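Local coordinates for protein Exo-1,5-alpha-L-arabinofuranobiosidase (Gibberella zeae, PDB 2YDT) that probably cleaves alpha-1,5-linked L-arabinan from the chain end to release arabinobiose, and here holds an arabinofuranosylated imino sugar inhibitor, at residues F11-I16 against P318-Y323; G98-G103 against V123-D128; K165-Y170 against D252-L257; L183-T188 against K196-T201; L336-G341 against V354-V359. All coordinates share one frame; numbering follows the deposited sequence.

In the fold
The chain folds into a six-bladed beta-propeller, each blade a four-stranded antiparallel sheet. Interaction 5 pairs the second and third strands of the blade that combines both chain ends; interaction 1 lays a loop against the start of that sheet's outermost, N-terminal strand, and their centres are 6 Å apart. Across the propeller, with centres 30 and 33 Å from that of interaction 1, interactions 3 and 4 share the blade of strands 154-162 to 198-201; interaction 3 also reaches the following blade. Interaction 2 belongs to the preceding blade, its centre 20 Å from that of interaction 3. Interactions 2, 3 and 4 all fall within the long span that interaction 1 brings together: cohesion within blades, between blades and at ring closure.

Interaction 1. Residues F11-I16 against P318-Y323; sequences FSNVEI and PQPTAY
Pro318 rests against Ser12 where the loop 318-323 passes over the edge of the blade that closes this six-bladed beta-propeller. The proline ring lies alongside the serine, with Pro318 CG 3.4 Å from Ser12 OG and Pro318 CB 4.0 Å from Ser12 CB. Its carbonyl supplies the one direct hydrogen bond between the segments: Asn13 ND2 donates to Pro318 O over 3.3 Å. The acceptor lies in the plane of the asparagine amide, but the donor stands 43° above the carbonyl plane, so this longish bond misses the lone pairs. The positive phi of Asn13 (59°) fits a G1 beta bulge, in which it and Val14 both face Ala356. Gln319 comes next, and its chain bends at chi2 (72°), turning the amide toward strand 354-360. Although Gln319 OE1 approaches Asn13 ND2 at 3.7 Å, it bonds instead to the hydroxyl of Ser357, which also binds the backbone N of Asn13, while its NE2 reaches Ser355. This buried amide thus ties the loop to the strand next to 11-17. Pro320 then sets its CD 3.4 Å from Asn13 ND2. Beyond the contact the loop runs inward to the pocket of the bound imino sugar, where Tyr323 OH makes a weak hydrogen bond to N4' of that ligand.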
# COMPACT_ATOMS: atom_id res chain seq x y z
N PHE A 11 0.01 3.86 -21.70
CA PHE A 11 0.89 5.02 -21.72
C PHE A 11 2.05 4.81 -20.77
O PHE A 11 1.99 3.94 -19.87
CB PHE A 11 0.15 6.30 -21.36
CG PHE A 11 -0.54 6.25 -20.02
CD1 PHE A 11 0.16 6.52 -18.83
CD2 PHE A 11 -1.89 6.00 -19.94
CE1 PHE A 11 -0.51 6.52 -17.61
CE2 PHE A 11 -2.55 5.97 -18.72
CZ PHE A 11 -1.85 6.23 -17.55
N SER A 12 3.13 5.57 -20.97
CA SER A 12 4.34 5.40 -20.19
C SER A 12 4.80 6.71 -19.55
O SER A 12 4.88 7.74 -20.21
CB SER A 12 5.47 4.84 -21.04
OG SER A 12 5.12 3.56 -21.56
N ASN A 13 5.03 6.68 -18.24
CA ASN A 13 5.64 7.80 -17.54
C ASN A 13 4.90 9.11 -17.63
O ASN A 13 5.50 10.16 -17.85
CB ASN A 13 7.08 7.95 -18.02
CG ASN A 13 7.81 6.68 -17.91
OD1 ASN A 13 8.16 6.04 -18.94
ND2 ASN A 13 8.02 6.24 -16.69
N VAL A 14 3.59 9.07 -17.43
CA VAL A 14 2.81 10.27 -17.36
C VAL A 14 2.97 10.89 -15.96
O VAL A 14 2.74 10.25 -14.95
CB VAL A 14 1.32 9.97 -17.67
CG1 VAL A 14 0.38 11.12 -17.22
CG2 VAL A 14 1.17 9.65 -19.18
N GLU A 15 3.36 12.15 -15.91
CA GLU A 15 3.54 12.86 -14.67
C GLU A 15 2.22 13.31 -14.14
O GLU A 15 1.41 13.95 -14.84
CB GLU A 15 4.47 14.07 -14.86
CG GLU A 15 4.78 14.87 -13.59
CD GLU A 15 5.83 15.91 -13.85
OE1 GLU A 15 5.44 17.05 -14.11
OE2 GLU A 15 7.03 15.55 -13.84
N ILE A 16 2.00 13.00 -12.86
CA ILE A 16 0.81 13.38 -12.12
C ILE A 16 1.02 14.66 -11.30
O ILE A 16 0.14 15.54 -11.25
CB ILE A 16 0.37 12.19 -11.21
CG1 ILE A 16 0.02 10.97 -12.08
CG2 ILE A 16 -0.76 12.61 -10.27
CD1 ILE A 16 -0.35 9.69 -11.30
N PRO A 318 7.95 -0.03 -18.20
CA PRO A 318 8.59 1.28 -18.37
C PRO A 318 8.59 2.21 -17.17
O PRO A 318 9.25 3.25 -17.21
CB PRO A 318 7.80 1.92 -19.49
CG PRO A 318 6.54 1.20 -19.57
CD PRO A 318 6.71 -0.14 -18.99
N GLN A 319 7.83 1.86 -16.14
CA GLN A 319 7.72 2.71 -14.96
C GLN A 319 8.95 2.49 -14.07
O GLN A 319 9.37 1.37 -13.83
CB GLN A 319 6.43 2.36 -14.22
CG GLN A 319 6.18 3.25 -12.99
CD GLN A 319 5.77 4.65 -13.35
OE1 GLN A 319 5.37 4.98 -14.49
NE2 GLN A 319 5.86 5.52 -12.35
N PRO A 320 9.58 3.60 -13.59
CA PRO A 320 10.77 3.44 -12.79
C PRO A 320 10.58 2.83 -11.39
O PRO A 320 9.47 2.76 -10.88
CB PRO A 320 11.29 4.88 -12.68
CG PRO A 320 10.13 5.72 -12.83
CD PRO A 320 9.24 5.01 -13.82
N THR A 321 11.69 2.42 -10.80
CA THR A 321 11.74 1.96 -9.41
C THR A 321 11.31 3.08 -8.47
O THR A 321 11.72 4.24 -8.62
CB THR A 321 13.12 1.51 -9.06
OG1 THR A 321 13.48 0.41 -9.93
CG2 THR A 321 13.22 1.10 -7.59
N ALA A 322 10.45 2.72 -7.51
CA ALA A 322 10.02 3.66 -6.49
C ALA A 322 9.71 2.93 -5.18
O ALA A 322 9.26 1.77 -5.19
CB ALA A 322 8.81 4.47 -6.95
N TYR A 323 9.91 3.62 -4.07
CA TYR A 323 9.48 3.13 -2.77
C TYR A 323 7.98 2.92 -2.75
O TYR A 323 7.20 3.79 -3.17
CB TYR A 323 9.87 4.14 -1.69
CG TYR A 323 9.53 3.74 -0.27
CD1 TYR A 323 10.22 2.71 0.37
CD2 TYR A 323 8.56 4.44 0.46
CE1 TYR A 323 9.92 2.35 1.69
CE2 TYR A 323 8.26 4.09 1.77
CZ TYR A 323 8.96 3.05 2.39
OH TYR A 323 8.70 2.74 3.68

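Interaction 2. Residues G98-G103 against V123-D128; sequences GKYPKG and VYASRD
With its CG anti to the carbonyl carbon (chi1 -63°) and the chain extended as far as NE, Arg127 reaches from the end of strand 119-126 to the backbone of Lys99. There the guanidinium takes one oxygen end-on with two nitrogens: NH1 lies 3.0 Å and NH2 3.1 Å from Lys99 O. The two bonds differ in approach, NH1 arriving in the carbonyl plane and NH2 standing 52° above it. Tyr100 places its CD1 over a face of the guanidinium, and its CE1 is 3.5 Å from Arg127 NH2; the two planes are only 24° apart. Both side chains share a further partner, for Glu134 forms a salt bridge with Arg127 NE and a hydrogen bond with Tyr100 OH, which should help hold both groups in place. Pro101 CD borders the group at 3.7 Å from Arg127 NH1, and Ala125 CB packs at 4.2 Å from Tyr100 CD1. Farther along, a water donates to both Gly103 O and Ser126 O, bridging the two backbones. The loop between the blade's first two strands is thereby fastened to the turn after its third, whose sequence from Ser126 through Asp128, Gly130 and Thr132 to Trp133 is an Asp box, the signature turn of sialidase-like propellers.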
# COMPACT_ATOMS: atom_id res chain seq x y z
N GLY A 98 -22.44 -0.03 8.29
CA GLY A 98 -23.22 0.94 9.04
C GLY A 98 -23.75 2.03 8.15
O GLY A 98 -24.32 1.76 7.06
N LYS A 99 -23.57 3.28 8.55
CA LYS A 99 -24.09 4.43 7.81
C LYS A 99 -23.23 4.89 6.63
O LYS A 99 -23.50 5.94 6.05
CB LYS A 99 -24.33 5.58 8.77
CG LYS A 99 -23.08 6.21 9.35
CD LYS A 99 -23.43 7.27 10.35
CE LYS A 99 -22.17 7.98 10.86
NZ LYS A 99 -22.51 8.80 12.13
N TYR A 100 -22.22 4.11 6.28
CA TYR A 100 -21.38 4.37 5.09
C TYR A 100 -21.72 3.36 4.00
O TYR A 100 -21.43 2.18 4.14
CB TYR A 100 -19.89 4.29 5.51
CG TYR A 100 -19.57 5.27 6.61
CD1 TYR A 100 -19.28 6.59 6.33
CD2 TYR A 100 -19.60 4.90 7.94
CE1 TYR A 100 -19.05 7.52 7.32
CE2 TYR A 100 -19.35 5.80 8.95
CZ TYR A 100 -19.07 7.13 8.63
OH TYR A 100 -18.83 8.08 9.61
N PRO A 101 -22.38 3.82 2.92
CA PRO A 101 -22.86 2.86 1.92
C PRO A 101 -21.81 2.38 0.95
O PRO A 101 -20.73 2.93 0.86
CB PRO A 101 -23.91 3.67 1.14
CG PRO A 101 -23.49 5.03 1.28
CD PRO A 101 -22.92 5.16 2.67
N LYS A 102 -22.18 1.36 0.19
CA LYS A 102 -21.42 0.94 -0.98
C LYS A 102 -21.07 2.16 -1.82
O LYS A 102 -21.91 3.04 -2.05
CB LYS A 102 -22.25 -0.04 -1.82
CG LYS A 102 -21.52 -0.60 -3.00
CD LYS A 102 -22.38 -1.63 -3.76
CE LYS A 102 -21.55 -2.28 -4.82
NZ LYS A 102 -22.36 -3.14 -5.72
N GLY A 103 -19.80 2.24 -2.24
CA GLY A 103 -19.30 3.33 -3.04
C GLY A 103 -18.68 4.48 -2.27
O GLY A 103 -18.14 5.37 -2.87
N VAL A 123 -9.22 6.85 9.83
CA VAL A 123 -10.04 6.67 8.63
C VAL A 123 -10.88 7.92 8.37
O VAL A 123 -11.58 8.37 9.27
CB VAL A 123 -10.96 5.41 8.69
CG1 VAL A 123 -11.90 5.29 7.48
CG2 VAL A 123 -10.11 4.17 8.82
N TYR A 124 -10.80 8.42 7.14
CA TYR A 124 -11.64 9.51 6.60
C TYR A 124 -12.47 8.92 5.47
O TYR A 124 -12.08 7.93 4.81
CB TYR A 124 -10.76 10.68 6.07
CG TYR A 124 -10.27 11.58 7.17
CD1 TYR A 124 -9.26 11.17 8.02
CD2 TYR A 124 -10.87 12.82 7.42
CE1 TYR A 124 -8.85 11.99 9.10
CE2 TYR A 124 -10.48 13.62 8.44
CZ TYR A 124 -9.48 13.23 9.30
OH TYR A 124 -9.12 14.05 10.36
N ALA A 125 -13.63 9.52 5.21
CA ALA A 125 -14.55 9.01 4.19
C ALA A 125 -15.10 10.12 3.33
O ALA A 125 -15.26 11.24 3.80
CB ALA A 125 -15.72 8.27 4.84
N SER A 126 -15.32 9.80 2.06
CA SER A 126 -15.96 10.70 1.10
C SER A 126 -17.25 10.05 0.59
O SER A 126 -17.23 8.93 0.09
CB SER A 126 -15.05 11.04 -0.10
OG SER A 126 -15.81 11.80 -1.07
N ARG A 127 -18.35 10.80 0.71
CA ARG A 127 -19.67 10.34 0.27
C ARG A 127 -20.01 10.89 -1.12
O ARG A 127 -21.12 10.67 -1.62
CB ARG A 127 -20.74 10.81 1.27
CG ARG A 127 -20.59 10.23 2.67
CD ARG A 127 -21.60 10.82 3.62
NE ARG A 127 -21.62 10.24 4.97
CZ ARG A 127 -22.28 9.14 5.31
NH1 ARG A 127 -22.98 8.46 4.43
NH2 ARG A 127 -22.27 8.73 6.56
N ASP A 128 -19.07 11.59 -1.75
CA ASP A 128 -19.32 12.21 -3.05
C ASP A 128 -18.16 11.93 -4.04
O ASP A 128 -17.87 12.74 -4.90
CB ASP A 128 -19.60 13.72 -2.89
CG ASP A 128 -18.50 14.46 -2.16
OD1 ASP A 128 -17.36 13.90 -2.06
OD2 ASP A 128 -18.77 15.59 -1.65
O HOH W 1 -18.26 8.42 -2.46

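Interaction 3. Residues K165-Y170 against D252-L257; sequences KLILYY and DPQKFL
The CA atoms of Ile167 and Gln254, 8.1 Å apart, are the nearest pair across the contact, where a type I beta turn from Asp252 to Lys255 faces strand 165-170 without joining its sheet. Three side chains on one face of the strand, Lys165, Ile167 and Tyr169, bridge that gap. Lys165 is extended beyond CG, and its NZ donates to Gln254 OE1 over 2.9 Å, in the carbonyl plane and on a lone pair. The other end of the glutamine amide is held as well: Gln254 NE2 gives a 3.1 Å bond to the syn lone pair of Asp252 OD1. That oxygen also takes Gln254 N at 2.9 Å, from 36° above the carboxylate plane, which makes an Asx turn. A water accepting from both Lys165 NZ and Gln254 NE2 closes the polar cluster, so the amide can hardly flip. In the middle the contact is apolar, with Ile167 CD1 3.9 Å from Gln254 CG and 4.2 Å from Pro253 CG. Ile167 also sets its CG2 over one face of the Tyr169 ring. The tyrosine hydroxyl donates to Pro253 O over only 2.7 Å, reaching it from 50° above the carbonyl plane. The edge of Phe256, whose other neighbours include a stacked Tyr225, comes to 3.9 Å between its CE2 and Tyr169 OH. Polar bonds at both ends and packing between them make this a buried interface of neighbouring propeller blades: the second strand of one receives the turn that links the third and fourth strands of the next.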
# COMPACT_ATOMS: atom_id res chain seq x y z
N LYS A 165 -17.05 -8.12 7.49
CA LYS A 165 -16.09 -7.25 8.18
C LYS A 165 -15.24 -6.44 7.22
O LYS A 165 -14.92 -6.90 6.12
CB LYS A 165 -15.14 -8.05 9.06
CG LYS A 165 -15.79 -8.84 10.17
CD LYS A 165 -14.78 -9.68 10.88
CE LYS A 165 -15.45 -10.71 11.76
NZ LYS A 165 -14.49 -11.50 12.56
N LEU A 166 -14.83 -5.28 7.67
CA LEU A 166 -13.75 -4.53 7.00
C LEU A 166 -12.48 -4.73 7.85
O LEU A 166 -12.48 -4.53 9.06
CB LEU A 166 -14.09 -3.05 6.87
CG LEU A 166 -13.03 -2.11 6.30
CD1 LEU A 166 -12.79 -2.40 4.81
CD2 LEU A 166 -13.40 -0.63 6.54
N ILE A 167 -11.40 -5.16 7.20
CA ILE A 167 -10.12 -5.41 7.87
C ILE A 167 -9.13 -4.31 7.52
O ILE A 167 -8.99 -3.94 6.36
CB ILE A 167 -9.50 -6.78 7.46
CG1 ILE A 167 -10.55 -7.90 7.57
CG2 ILE A 167 -8.26 -7.10 8.31
CD1 ILE A 167 -10.09 -9.21 7.06
N LEU A 168 -8.44 -3.80 8.54
CA LEU A 168 -7.37 -2.83 8.38
C LEU A 168 -6.12 -3.46 8.91
O LEU A 168 -5.98 -3.70 10.11
CB LEU A 168 -7.71 -1.50 9.07
CG LEU A 168 -6.86 -0.31 8.66
CD1 LEU A 168 -7.56 1.02 8.97
CD2 LEU A 168 -5.49 -0.36 9.35
N TYR A 169 -5.20 -3.75 7.98
CA TYR A 169 -3.89 -4.35 8.24
C TYR A 169 -2.87 -3.26 8.37
O TYR A 169 -2.90 -2.27 7.64
CB TYR A 169 -3.48 -5.21 7.05
CG TYR A 169 -4.38 -6.37 6.72
CD1 TYR A 169 -4.16 -7.64 7.28
CD2 TYR A 169 -5.38 -6.25 5.80
CE1 TYR A 169 -4.97 -8.72 6.97
CE2 TYR A 169 -6.21 -7.33 5.49
CZ TYR A 169 -5.98 -8.54 6.06
OH TYR A 169 -6.80 -9.61 5.71
N TYR A 170 -1.94 -3.40 9.33
CA TYR A 170 -0.89 -2.43 9.47
C TYR A 170 0.37 -3.00 10.14
O TYR A 170 0.41 -4.20 10.48
CB TYR A 170 -1.43 -1.19 10.20
CG TYR A 170 -2.00 -1.41 11.60
CD1 TYR A 170 -1.24 -1.12 12.74
CD2 TYR A 170 -3.31 -1.83 11.78
CE1 TYR A 170 -1.77 -1.21 14.00
CE2 TYR A 170 -3.85 -1.96 13.07
CZ TYR A 170 -3.06 -1.65 14.17
OH TYR A 170 -3.58 -1.75 15.47
N ASP A 252 -8.88 -17.82 5.10
CA ASP A 252 -9.40 -16.81 5.99
C ASP A 252 -8.30 -15.75 6.16
O ASP A 252 -7.26 -16.03 6.75
CB ASP A 252 -9.74 -17.42 7.35
CG ASP A 252 -10.43 -16.42 8.28
OD1 ASP A 252 -10.28 -15.18 8.13
OD2 ASP A 252 -11.13 -16.87 9.23
N PRO A 253 -8.53 -14.52 5.62
CA PRO A 253 -7.49 -13.49 5.63
C PRO A 253 -7.31 -12.83 7.01
O PRO A 253 -6.49 -11.90 7.20
CB PRO A 253 -7.97 -12.54 4.54
CG PRO A 253 -9.42 -12.59 4.67
CD PRO A 253 -9.74 -14.03 4.92
N GLN A 254 -8.03 -13.32 8.00
CA GLN A 254 -7.80 -12.99 9.42
C GLN A 254 -6.77 -13.89 10.11
O GLN A 254 -6.41 -13.67 11.28
CB GLN A 254 -9.11 -13.03 10.21
CG GLN A 254 -10.17 -12.07 9.71
CD GLN A 254 -11.52 -12.37 10.30
OE1 GLN A 254 -11.99 -11.64 11.18
NE2 GLN A 254 -12.16 -13.46 9.83
N LYS A 255 -6.36 -14.94 9.40
CA LYS A 255 -5.55 -16.01 9.95
C LYS A 255 -4.29 -16.27 9.17
O LYS A 255 -3.90 -17.43 8.94
CB LYS A 255 -6.39 -17.29 10.01
CG LYS A 255 -7.66 -17.18 10.86
CD LYS A 255 -8.30 -18.60 11.01
CE LYS A 255 -9.61 -18.54 11.73
NZ LYS A 255 -9.39 -18.25 13.15
N PHE A 256 -3.58 -15.22 8.79
CA PHE A 256 -2.27 -15.40 8.18
C PHE A 256 -1.19 -15.86 9.17
O PHE A 256 -0.17 -16.39 8.75
CB PHE A 256 -1.83 -14.16 7.41
CG PHE A 256 -2.66 -13.88 6.16
CD1 PHE A 256 -2.64 -14.77 5.11
CD2 PHE A 256 -3.45 -12.72 6.06
CE1 PHE A 256 -3.39 -14.52 3.94
CE2 PHE A 256 -4.18 -12.46 4.93
CZ PHE A 256 -4.15 -13.35 3.86
N LEU A 257 -1.38 -15.64 10.47
CA LEU A 257 -0.30 -15.82 11.44
C LEU A 257 0.21 -17.26 11.45
O LEU A 257 1.42 -17.49 11.61
CB LEU A 257 -0.75 -15.43 12.83
CG LEU A 257 0.26 -15.68 13.94
CD1 LEU A 257 1.48 -14.77 13.75
CD2 LEU A 257 -0.39 -15.44 15.28
O HOH W 2 -14.89 -14.07 10.64

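Interaction 4. Residues L183-T188 against K196-T201; sequences LVHQTT and KVVDDT
His185 turns its ring back toward Asp200 because its CG sits between the backbone N and the carbonyl carbon (chi1 76°). From there His185 ND1 donates to Asp200 OD1 over 2.6 Å, at an N-H...O angle of 160°, and meets the syn lone pair of that oxygen. Ring and carboxylate are nearly coplanar, 12° apart. Val198, the antiparallel partner of His185, covers one face of the ring in a CH-pi contact, its CB 3.8 Å from the centroid of the imidazole. The aspartate sits in a classic beta bulge: Asp200 and Thr201 both face Leu183, whose carbonyl O accepts from Asp200 N at 2.8 Å and from Thr201 N at 3.3 Å. Around Val184 the contact is largely apolar. Val184 CB meets Val197 CG1 at 3.5 Å, while Val197 CG2 lies 3.8 Å from Gln186 CD; the amide beyond is anchored by Tyr170 OH and the carbonyl of Ser195. Asp199 turns to Lys182 and Lys202 in salt bridges. Chemically, the short, straight bond in the ring plane holds the imidazole in one rotation, and the buried carboxylate would probably polarise it and favour its protonated form.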
# COMPACT_ATOMS: atom_id res chain seq x y z
N LEU A 183 3.33 -7.42 12.38
CA LEU A 183 2.23 -7.10 11.48
C LEU A 183 0.94 -7.56 12.13
O LEU A 183 0.87 -8.66 12.69
CB LEU A 183 2.42 -7.80 10.12
CG LEU A 183 3.58 -7.24 9.33
CD1 LEU A 183 3.89 -8.09 8.12
CD2 LEU A 183 3.25 -5.79 8.88
N VAL A 184 -0.06 -6.68 12.11
CA VAL A 184 -1.31 -6.87 12.84
C VAL A 184 -2.48 -6.34 12.07
O VAL A 184 -2.31 -5.64 11.07
CB VAL A 184 -1.30 -6.16 14.21
CG1 VAL A 184 -0.09 -6.52 15.07
CG2 VAL A 184 -1.35 -4.63 14.06
N HIS A 185 -3.70 -6.66 12.53
CA HIS A 185 -4.91 -6.06 11.96
C HIS A 185 -5.95 -5.79 13.04
O HIS A 185 -5.89 -6.34 14.15
CB HIS A 185 -5.52 -6.88 10.83
CG HIS A 185 -6.27 -8.10 11.27
ND1 HIS A 185 -5.73 -9.38 11.21
CD2 HIS A 185 -7.54 -8.25 11.71
CE1 HIS A 185 -6.64 -10.25 11.64
NE2 HIS A 185 -7.74 -9.59 11.97
N GLN A 186 -6.90 -4.93 12.68
CA GLN A 186 -8.13 -4.78 13.43
C GLN A 186 -9.28 -4.83 12.45
O GLN A 186 -9.12 -4.52 11.26
CB GLN A 186 -8.15 -3.47 14.23
CG GLN A 186 -7.14 -3.45 15.39
CD GLN A 186 -7.07 -2.12 16.09
OE1 GLN A 186 -6.14 -1.34 15.90
NE2 GLN A 186 -8.09 -1.84 16.90
N THR A 187 -10.47 -5.21 12.94
CA THR A 187 -11.64 -5.25 12.08
C THR A 187 -12.75 -4.31 12.58
O THR A 187 -12.76 -3.89 13.74
CB THR A 187 -12.23 -6.70 11.98
OG1 THR A 187 -12.81 -7.11 13.25
CG2 THR A 187 -11.19 -7.71 11.54
N THR A 188 -13.68 -4.00 11.68
CA THR A 188 -14.83 -3.19 12.04
C THR A 188 -16.07 -3.64 11.25
O THR A 188 -15.95 -4.14 10.12
CB THR A 188 -14.58 -1.71 11.82
OG1 THR A 188 -15.66 -0.94 12.36
CG2 THR A 188 -14.41 -1.37 10.34
N LYS A 196 -10.25 -5.81 18.98
CA LYS A 196 -8.94 -6.09 19.55
C LYS A 196 -7.92 -6.32 18.41
O LYS A 196 -8.25 -6.89 17.36
CB LYS A 196 -9.12 -7.36 20.38
CG LYS A 196 -7.98 -7.91 21.14
CD LYS A 196 -8.58 -9.06 22.00
CE LYS A 196 -7.68 -10.28 22.14
NZ LYS A 196 -8.50 -11.47 22.60
N VAL A 197 -6.69 -5.89 18.63
CA VAL A 197 -5.59 -6.20 17.69
C VAL A 197 -5.37 -7.70 17.55
O VAL A 197 -5.31 -8.43 18.57
CB VAL A 197 -4.32 -5.50 18.12
CG1 VAL A 197 -3.12 -5.88 17.23
CG2 VAL A 197 -4.51 -3.98 18.12
N VAL A 198 -5.26 -8.16 16.30
CA VAL A 198 -4.95 -9.57 15.98
C VAL A 198 -3.61 -9.61 15.24
O VAL A 198 -3.43 -8.90 14.25
CB VAL A 198 -6.02 -10.18 15.10
CG1 VAL A 198 -5.70 -11.66 14.68
CG2 VAL A 198 -7.44 -10.09 15.78
N ASP A 199 -2.69 -10.46 15.70
CA ASP A 199 -1.39 -10.61 15.03
C ASP A 199 -1.54 -11.35 13.71
O ASP A 199 -2.27 -12.37 13.62
CB ASP A 199 -0.41 -11.35 15.91
CG ASP A 199 0.04 -10.53 17.13
OD1 ASP A 199 -0.22 -9.31 17.20
OD2 ASP A 199 0.53 -11.15 18.10
N ASP A 200 -0.85 -10.84 12.67
CA ASP A 200 -0.85 -11.40 11.33
C ASP A 200 0.46 -12.12 10.98
O ASP A 200 0.44 -13.07 10.19
CB ASP A 200 -1.10 -10.32 10.28
CG ASP A 200 -2.48 -9.73 10.35
OD1 ASP A 200 -3.44 -10.47 10.63
OD2 ASP A 200 -2.58 -8.49 10.13
N THR A 201 1.58 -11.61 11.49
CA THR A 201 2.91 -12.15 11.17
C THR A 201 3.87 -11.55 12.18
O THR A 201 3.89 -10.34 12.41
CB THR A 201 3.36 -11.80 9.71
OG1 THR A 201 2.79 -12.75 8.80
CG2 THR A 201 4.87 -11.84 9.55

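Interaction 5. Residues L336-G341 against V354-V359; sequences LLMIMG and VSASVV
Gly341 O is met by two groups of the neighbouring strand, Ser355 N at 2.9 Å in a hydrogen bond and Val354 CA at 3.3 Å in a CA-H...O contact. The pattern repeats along the antiparallel pair, whose segments run at 162° to each other: Leu337 with Val359, Ile339 with Ser357 and Gly341 with Ser355 each exchange two backbone hydrogen bonds. Between them, Met338 opposite Val358 and Met340 opposite Ala356 form the non-hydrogen-bonded pairs. Their side chains share one face. Met338 runs out with CG anti to the backbone N (chi1 170°) and then bends at chi3 (-87°), which lays its CE against Val358 CG2 at 3.9 Å. Met340 stays extended throughout and carries its CE to 3.9 Å from Val354 CG1. The small Ala356 lies between, its CB 4.2 Å from both Met338 CG and Met340 CB. At the far end Leu336 CD2 touches Val358 CG1 at 3.9 Å. On the opposite face Val359 CG2 packs 4.0 Å from Leu337 CB, whereas Ser355 and Ser357 face the loop of Gln319. Phe11 and Ile16 of the N-terminal strand add to the methionine face. That strand pairs with 354-360 on its other edge, so this sheet joins the first and last strands of the chain, the "velcro" closure known from many beta-propellers.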
# COMPACT_ATOMS: atom_id res chain seq x y z
N LEU A 336 -5.19 -4.66 -18.51
CA LEU A 336 -4.54 -3.37 -18.23
C LEU A 336 -4.05 -3.31 -16.77
O LEU A 336 -4.80 -3.68 -15.83
CB LEU A 336 -5.50 -2.21 -18.48
CG LEU A 336 -5.88 -1.94 -19.95
CD1 LEU A 336 -6.94 -0.79 -20.02
CD2 LEU A 336 -4.63 -1.65 -20.76
N LEU A 337 -2.84 -2.81 -16.59
CA LEU A 337 -2.24 -2.69 -15.27
C LEU A 337 -1.63 -1.29 -15.13
O LEU A 337 -0.76 -0.91 -15.92
CB LEU A 337 -1.16 -3.74 -15.08
CG LEU A 337 -0.37 -3.71 -13.75
CD1 LEU A 337 -1.21 -4.28 -12.57
CD2 LEU A 337 0.94 -4.47 -13.88
N MET A 338 -2.06 -0.54 -14.10
CA MET A 338 -1.41 0.74 -13.78
C MET A 338 -0.33 0.50 -12.74
O MET A 338 -0.54 -0.27 -11.78
CB MET A 338 -2.43 1.76 -13.26
CG MET A 338 -1.80 3.02 -12.69
SD MET A 338 -3.08 4.25 -12.19
CE MET A 338 -3.22 4.97 -13.72
N ILE A 339 0.82 1.15 -12.93
CA ILE A 339 1.95 1.10 -12.04
C ILE A 339 2.26 2.56 -11.67
O ILE A 339 2.48 3.40 -12.56
CB ILE A 339 3.21 0.45 -12.70
CG1 ILE A 339 2.79 -0.84 -13.41
CG2 ILE A 339 4.31 0.25 -11.66
CD1 ILE A 339 3.88 -1.46 -14.29
N MET A 340 2.20 2.90 -10.36
CA MET A 340 2.21 4.29 -9.90
C MET A 340 3.27 4.43 -8.83
O MET A 340 3.38 3.59 -7.93
CB MET A 340 0.85 4.67 -9.30
CG MET A 340 0.68 6.15 -8.94
SD MET A 340 -0.80 6.34 -7.92
CE MET A 340 -0.88 8.11 -7.78
N GLY A 341 4.07 5.49 -8.91
CA GLY A 341 5.10 5.75 -7.92
C GLY A 341 5.31 7.20 -7.61
O GLY A 341 4.87 8.09 -8.38
N VAL A 354 5.39 12.40 -8.71
CA VAL A 354 4.31 11.37 -8.76
C VAL A 354 4.03 11.08 -10.24
O VAL A 354 3.77 11.98 -11.01
CB VAL A 354 3.01 11.84 -8.03
CG1 VAL A 354 2.02 10.64 -7.96
CG2 VAL A 354 3.36 12.42 -6.63
N SER A 355 4.11 9.81 -10.63
CA SER A 355 3.85 9.49 -12.03
C SER A 355 3.26 8.09 -12.15
O SER A 355 3.23 7.34 -11.18
CB SER A 355 5.13 9.56 -12.84
OG SER A 355 6.05 8.52 -12.50
N ALA A 356 2.81 7.73 -13.36
CA ALA A 356 2.24 6.38 -13.56
C ALA A 356 2.42 5.96 -15.01
O ALA A 356 2.60 6.80 -15.90
CB ALA A 356 0.77 6.33 -13.20
N SER A 357 2.34 4.65 -15.21
CA SER A 357 2.24 4.05 -16.54
C SER A 357 1.07 3.06 -16.53
O SER A 357 0.75 2.50 -15.49
CB SER A 357 3.52 3.27 -16.85
OG SER A 357 4.67 4.08 -16.89
N VAL A 358 0.46 2.83 -17.70
CA VAL A 358 -0.51 1.76 -17.86
C VAL A 358 0.05 0.86 -18.96
O VAL A 358 0.34 1.35 -20.06
CB VAL A 358 -1.91 2.25 -18.19
CG1 VAL A 358 -2.81 1.07 -18.65
CG2 VAL A 358 -2.51 2.98 -16.99
N VAL A 359 0.22 -0.40 -18.64
CA VAL A 359 0.75 -1.44 -19.56
C VAL A 359 -0.29 -2.53 -19.74
O VAL A 359 -1.26 -2.63 -19.00
CB VAL A 359 2.02 -2.07 -19.02
CG1 VAL A 359 3.10 -1.01 -18.79
CG2 VAL A 359 1.76 -2.89 -17.72